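Local coordinates for tyrosine-protein kinase receptor torso (Bombyx mori, PDB 5AOQ) that acts as the receptor tyrosine kinase for prothoracicotropic hormone, whose binding by this extracellular region stimulates MAPK signalling and leads to ERK phosphorylation in the initiation of metamorphosis, at residues A[60-65]-A[72-77]; A[107-112]-A[202-207]. One frame throughout, in Å; residues are numbered along the deposited sequence.

How the contacts relate
From the N terminus, contact 1 (60-65 with 72-77) comes first and closes a short loop: only six residues separate its segments, the span of a beta hairpin made by strands 63-68 and 71-75. Contact 2 opens afterwards at 107-112 and closes at 202-207, with 89 residues between its segments, spanning the passage from the first FN3 domain into the second. The two loops lie in series, neither enclosing nor crossing the other, with contact centres about 12 Å apart. Strand 71-75 joins them, since strand 107-111 pairs antiparallel with it on the side away from 63-68. Contact 1 pairs one outer strand, 63-68, with the central one; contact 2 fastens the sheet to the second domain.

Contact 1: A[60-65]-A[72-77]; sequences STVKVR and IRFETE
The guanidinium of Arg-65 meets the carboxylate of Glu-75 at its edge, while CB of Lys-63 lies over one face, displaced toward the rim. The two planar groups are turned 37° apart. Arg-65 NE donates to Glu-75 OE1 at 2.7 Å in a salt bridge tilted 23° out of the guanidinium plane, and Arg-65 NH2 adds a weak bond to the same oxygen, OE1 of Glu-75, at 2.8 Å. The second flat group, the Phe-74 ring, has Thr-76 CG2 at its edge; Val-62 CG1 approaches obliquely, 3.9 Å from Phe-74 CD1, and the ring of Phe-85 also meets it.

The backbones identify the motif as an antiparallel beta hairpin of the first FN3 domain. Lys-63 and Glu-75 form a hydrogen-bonded pair, with Lys-63 N to Glu-75 O at 3.1 Å and Glu-75 N to Lys-63 O at 2.9 Å. Val-64 and Phe-74 follow as a non-hydrogen-bonded pair, and Arg-65 N then reaches Arg-73 O at 3.0 Å.

Arg-65 CG, set beside the backbone N by chi1, lies near Glu-75 CB, and the bend at chi2 (-59°) turns CD and NE toward the carboxylate. An alanine at this position would remove the guanidinium, and Glu-75 would probably lose its cationic mate and be freer to turn.

On the face bearing Val-64 and Phe-74, Val-64 CG1 rests 3.9 Å from Ile-72 CG2, with Pro-138 against the valine and Val-140 against the isoleucine. Arg-73 instead directs its charged end toward the second FN3 domain, where its NH2 forms a salt bridge with Asp-190.

Contact 2: A[107-112]-A[202-207]; sequences FGELIT and HAKIWP
Glu-109 and Lys-204 reach each other through different chain shapes. In Glu-109, CG stands opposite the backbone N across the CA–CB bond (chi1 -177°) and the rest of the chain stays extended. Lys-204 leaves its backbone the same way but bends at chi3 (-63°), which turns the amine onto the carboxylate. Lys-204 NZ donates to Glu-109 OE1 at 2.5 Å, on the syn lone pair of that oxygen, in a salt bridge.

Beyond this pair the contact is aromatic and apolar. Phe-107 CB sits over a face of the indole, 3.9 Å from Trp-206 CE3 and 4.2 Å from the centroid of the Trp-206 six-membered ring, a CH-pi contact. In return, Trp-206 CB lies over one face of the phenyl ring. The Phe-107 ring and the Trp-206 five-membered ring are inclined by 24°, but are slid apart with centroids 5.6 Å from each other and hardly overlap. Farther along the indole, Glu-109 CB comes to its edge, 3.9 Å from Trp-206 CH2. The side chains of Phe-107 and Pro-207 run toward each other, and Pro-207 CD comes obliquely to the ring, 3.6 Å from Phe-107 CE1.

This is an interface between the two FN3 domains made mainly by side chains, with Gly-108 O beside the indole. Trp-206 and Pro-207, just past strand 198-205, pack against the start of strand 107-111; no backbone hydrogen bonds join the two segments.

Lys-204 is implicated in binding prothoracicotropic hormone (PTTH). Asp-190 and Arg-73 pack against its side chain, and Glu-28 of one chain of the bound hormone makes a long, weak ion pair with its amine. The carboxylates would probably favour its charged form, partly offset by Arg-73, where both domains and hormone meet.

Contact 1: A[60-65]-A[72-77]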
# COMPACT_ATOMS: atom_id res chain seq x y z
N SER A 60 16.41 3.75 32.27
CA SER A 60 15.06 3.54 31.78
C SER A 60 14.41 2.32 32.42
O SER A 60 15.08 1.32 32.70
CB SER A 60 15.07 3.40 30.26
OG SER A 60 13.77 3.50 29.74
N THR A 61 13.10 2.40 32.67
CA THR A 61 12.37 1.30 33.30
C THR A 61 11.89 0.28 32.26
O THR A 61 11.25 -0.71 32.61
CB THR A 61 11.15 1.82 34.09
OG1 THR A 61 10.22 2.45 33.20
CG2 THR A 61 11.58 2.81 35.16
N VAL A 62 12.20 0.54 31.00
CA VAL A 62 11.79 -0.34 29.91
C VAL A 62 12.33 -1.75 30.11
O VAL A 62 13.40 -1.94 30.69
CB VAL A 62 12.28 0.21 28.54
CG1 VAL A 62 11.98 -0.78 27.41
CG2 VAL A 62 11.63 1.55 28.26
N LYS A 63 11.56 -2.73 29.64
CA LYS A 63 11.98 -4.13 29.68
C LYS A 63 11.67 -4.83 28.36
O LYS A 63 10.54 -4.80 27.88
CB LYS A 63 11.30 -4.87 30.83
CG LYS A 63 12.21 -5.18 32.02
CD LYS A 63 13.39 -6.09 31.64
CE LYS A 63 12.94 -7.42 31.06
NZ LYS A 63 14.09 -8.32 30.78
N VAL A 64 12.69 -5.45 27.78
CA VAL A 64 12.52 -6.23 26.56
C VAL A 64 11.85 -7.56 26.88
O VAL A 64 12.42 -8.40 27.58
CB VAL A 64 13.87 -6.50 25.86
CG1 VAL A 64 13.66 -7.32 24.59
CG2 VAL A 64 14.58 -5.19 25.54
N ARG A 65 10.63 -7.75 26.38
CA ARG A 65 9.89 -8.98 26.60
C ARG A 65 10.13 -9.98 25.47
O ARG A 65 10.31 -11.17 25.72
CB ARG A 65 8.40 -8.69 26.75
CG ARG A 65 8.04 -7.82 27.95
CD ARG A 65 8.50 -8.45 29.25
NE ARG A 65 8.06 -7.69 30.42
CZ ARG A 65 8.36 -8.02 31.68
NH1 ARG A 65 9.09 -9.09 31.94
NH2 ARG A 65 7.92 -7.27 32.68
N ILE A 72 11.38 -5.96 17.87
CA ILE A 72 11.50 -6.05 19.33
C ILE A 72 10.20 -5.60 19.99
O ILE A 72 9.65 -4.57 19.64
CB ILE A 72 12.64 -5.18 19.91
CG1 ILE A 72 14.01 -5.66 19.43
CG2 ILE A 72 12.63 -5.19 21.44
CD1 ILE A 72 14.48 -4.99 18.18
N ARG A 73 9.71 -6.39 20.94
CA ARG A 73 8.51 -6.03 21.70
C ARG A 73 8.82 -5.88 23.19
O ARG A 73 9.32 -6.81 23.82
CB ARG A 73 7.42 -7.07 21.49
CG ARG A 73 6.97 -7.13 20.04
CD ARG A 73 6.02 -8.26 19.80
NE ARG A 73 5.84 -8.48 18.37
CZ ARG A 73 5.10 -9.45 17.84
NH1 ARG A 73 4.44 -10.29 18.63
NH2 ARG A 73 5.01 -9.56 16.53
N PHE A 74 8.51 -4.71 23.73
CA PHE A 74 8.86 -4.37 25.11
C PHE A 74 7.67 -3.88 25.93
O PHE A 74 6.61 -3.54 25.38
CB PHE A 74 9.95 -3.29 25.11
CG PHE A 74 9.58 -2.06 24.35
CD1 PHE A 74 8.90 -1.02 24.97
CD2 PHE A 74 9.90 -1.94 23.01
CE1 PHE A 74 8.56 0.11 24.27
CE2 PHE A 74 9.55 -0.81 22.30
CZ PHE A 74 8.88 0.22 22.93
N GLU A 75 7.87 -3.84 27.24
CA GLU A 75 6.86 -3.38 28.19
C GLU A 75 7.37 -2.18 28.98
O GLU A 75 8.56 -2.05 29.25
CB GLU A 75 6.49 -4.51 29.16
CG GLU A 75 5.38 -4.14 30.14
CD GLU A 75 5.17 -5.20 31.21
OE1 GLU A 75 5.86 -6.24 31.15
OE2 GLU A 75 4.33 -4.98 32.10
N THR A 76 6.44 -1.29 29.34
CA THR A 76 6.75 -0.12 30.14
C THR A 76 5.81 -0.02 31.32
O THR A 76 4.85 -0.78 31.44
CB THR A 76 6.65 1.17 29.31
OG1 THR A 76 5.27 1.54 29.17
CG2 THR A 76 7.26 0.98 27.94
N GLU A 77 6.09 0.93 32.21
CA GLU A 77 5.19 1.21 33.32
C GLU A 77 4.12 2.17 32.84
O GLU A 77 4.41 3.06 32.04
CB GLU A 77 5.96 1.78 34.51
CG GLU A 77 6.96 0.79 35.11
CD GLU A 77 7.74 1.37 36.27
OE1 GLU A 77 7.81 2.61 36.40
OE2 GLU A 77 8.29 0.57 37.06

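Contact 2: A[107-112]-A[202-207]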
# COMPACT_ATOMS: atom_id res chain seq x y z
N PHE A 107 2.54 -1.78 26.49
CA PHE A 107 3.30 -2.60 25.55
C PHE A 107 3.61 -1.85 24.26
O PHE A 107 2.79 -1.08 23.77
CB PHE A 107 2.53 -3.88 25.23
CG PHE A 107 2.58 -4.90 26.34
CD1 PHE A 107 3.71 -5.66 26.55
CD2 PHE A 107 1.49 -5.09 27.17
CE1 PHE A 107 3.76 -6.60 27.56
CE2 PHE A 107 1.53 -6.02 28.19
CZ PHE A 107 2.67 -6.77 28.39
N GLY A 108 4.81 -2.07 23.73
CA GLY A 108 5.22 -1.42 22.49
C GLY A 108 6.15 -2.26 21.65
O GLY A 108 6.73 -3.24 22.13
N GLU A 109 6.30 -1.87 20.38
CA GLU A 109 7.15 -2.60 19.44
C GLU A 109 8.06 -1.68 18.62
O GLU A 109 7.66 -0.58 18.24
CB GLU A 109 6.28 -3.44 18.49
CG GLU A 109 7.08 -4.30 17.52
CD GLU A 109 6.21 -5.08 16.57
OE1 GLU A 109 5.03 -4.71 16.39
OE2 GLU A 109 6.70 -6.08 15.99
N LEU A 110 9.27 -2.16 18.36
CA LEU A 110 10.26 -1.46 17.55
C LEU A 110 10.80 -2.38 16.46
O LEU A 110 11.22 -3.50 16.74
CB LEU A 110 11.41 -0.97 18.43
CG LEU A 110 11.14 0.29 19.24
CD1 LEU A 110 12.09 0.38 20.43
CD2 LEU A 110 11.27 1.52 18.36
N ILE A 111 10.81 -1.90 15.22
CA ILE A 111 11.22 -2.71 14.08
C ILE A 111 12.73 -2.60 13.87
O ILE A 111 13.31 -1.54 14.09
CB ILE A 111 10.48 -2.29 12.79
CG1 ILE A 111 8.97 -2.46 12.96
CG2 ILE A 111 10.94 -3.13 11.60
CD1 ILE A 111 8.27 -1.25 13.54
N THR A 112 13.35 -3.70 13.45
CA THR A 112 14.79 -3.73 13.21
C THR A 112 15.13 -3.93 11.73
O THR A 112 14.43 -4.64 11.01
CB THR A 112 15.46 -4.86 14.02
OG1 THR A 112 15.25 -4.63 15.42
CG2 THR A 112 16.95 -4.93 13.75
N HIS A 202 -5.90 -11.71 10.88
CA HIS A 202 -4.54 -11.75 11.42
C HIS A 202 -4.45 -10.94 12.70
O HIS A 202 -5.16 -9.96 12.87
CB HIS A 202 -3.55 -11.23 10.38
CG HIS A 202 -3.85 -9.84 9.91
ND1 HIS A 202 -4.68 -9.58 8.84
CD2 HIS A 202 -3.43 -8.63 10.37
CE1 HIS A 202 -4.76 -8.27 8.66
NE2 HIS A 202 -4.01 -7.68 9.57
N ALA A 203 -3.57 -11.36 13.60
CA ALA A 203 -3.41 -10.68 14.88
C ALA A 203 -2.00 -10.84 15.44
O ALA A 203 -1.24 -11.70 15.00
CB ALA A 203 -4.43 -11.19 15.88
N LYS A 204 -1.66 -9.99 16.41
CA LYS A 204 -0.35 -10.01 17.05
C LYS A 204 -0.52 -10.05 18.57
O LYS A 204 -0.99 -9.09 19.18
CB LYS A 204 0.46 -8.79 16.62
CG LYS A 204 1.89 -8.75 17.14
CD LYS A 204 2.58 -7.43 16.79
CE LYS A 204 2.71 -7.25 15.28
NZ LYS A 204 3.48 -6.03 14.93
N ILE A 205 -0.12 -11.16 19.18
CA ILE A 205 -0.31 -11.37 20.62
C ILE A 205 0.92 -10.96 21.42
O ILE A 205 2.00 -11.55 21.29
CB ILE A 205 -0.68 -12.84 20.94
CG1 ILE A 205 -2.15 -13.09 20.56
CG2 ILE A 205 -0.48 -13.16 22.42
CD1 ILE A 205 -2.66 -14.50 20.83
N TRP A 206 0.74 -9.95 22.26
CA TRP A 206 1.75 -9.50 23.21
C TRP A 206 1.96 -10.58 24.26
O TRP A 206 1.15 -11.50 24.36
CB TRP A 206 1.31 -8.18 23.86
CG TRP A 206 0.97 -7.11 22.87
CD1 TRP A 206 -0.28 -6.73 22.48
CD2 TRP A 206 1.89 -6.27 22.16
NE1 TRP A 206 -0.20 -5.71 21.56
CE2 TRP A 206 1.12 -5.41 21.35
CE3 TRP A 206 3.28 -6.17 22.13
CZ2 TRP A 206 1.71 -4.46 20.52
CZ3 TRP A 206 3.86 -5.23 21.31
CH2 TRP A 206 3.07 -4.38 20.51
N PRO A 207 3.03 -10.48 25.06
CA PRO A 207 3.30 -11.62 25.95
C PRO A 207 2.26 -11.76 27.07
O PRO A 207 2.11 -10.84 27.88
CB PRO A 207 4.69 -11.31 26.51
CG PRO A 207 4.81 -9.84 26.44
CD PRO A 207 3.96 -9.36 25.31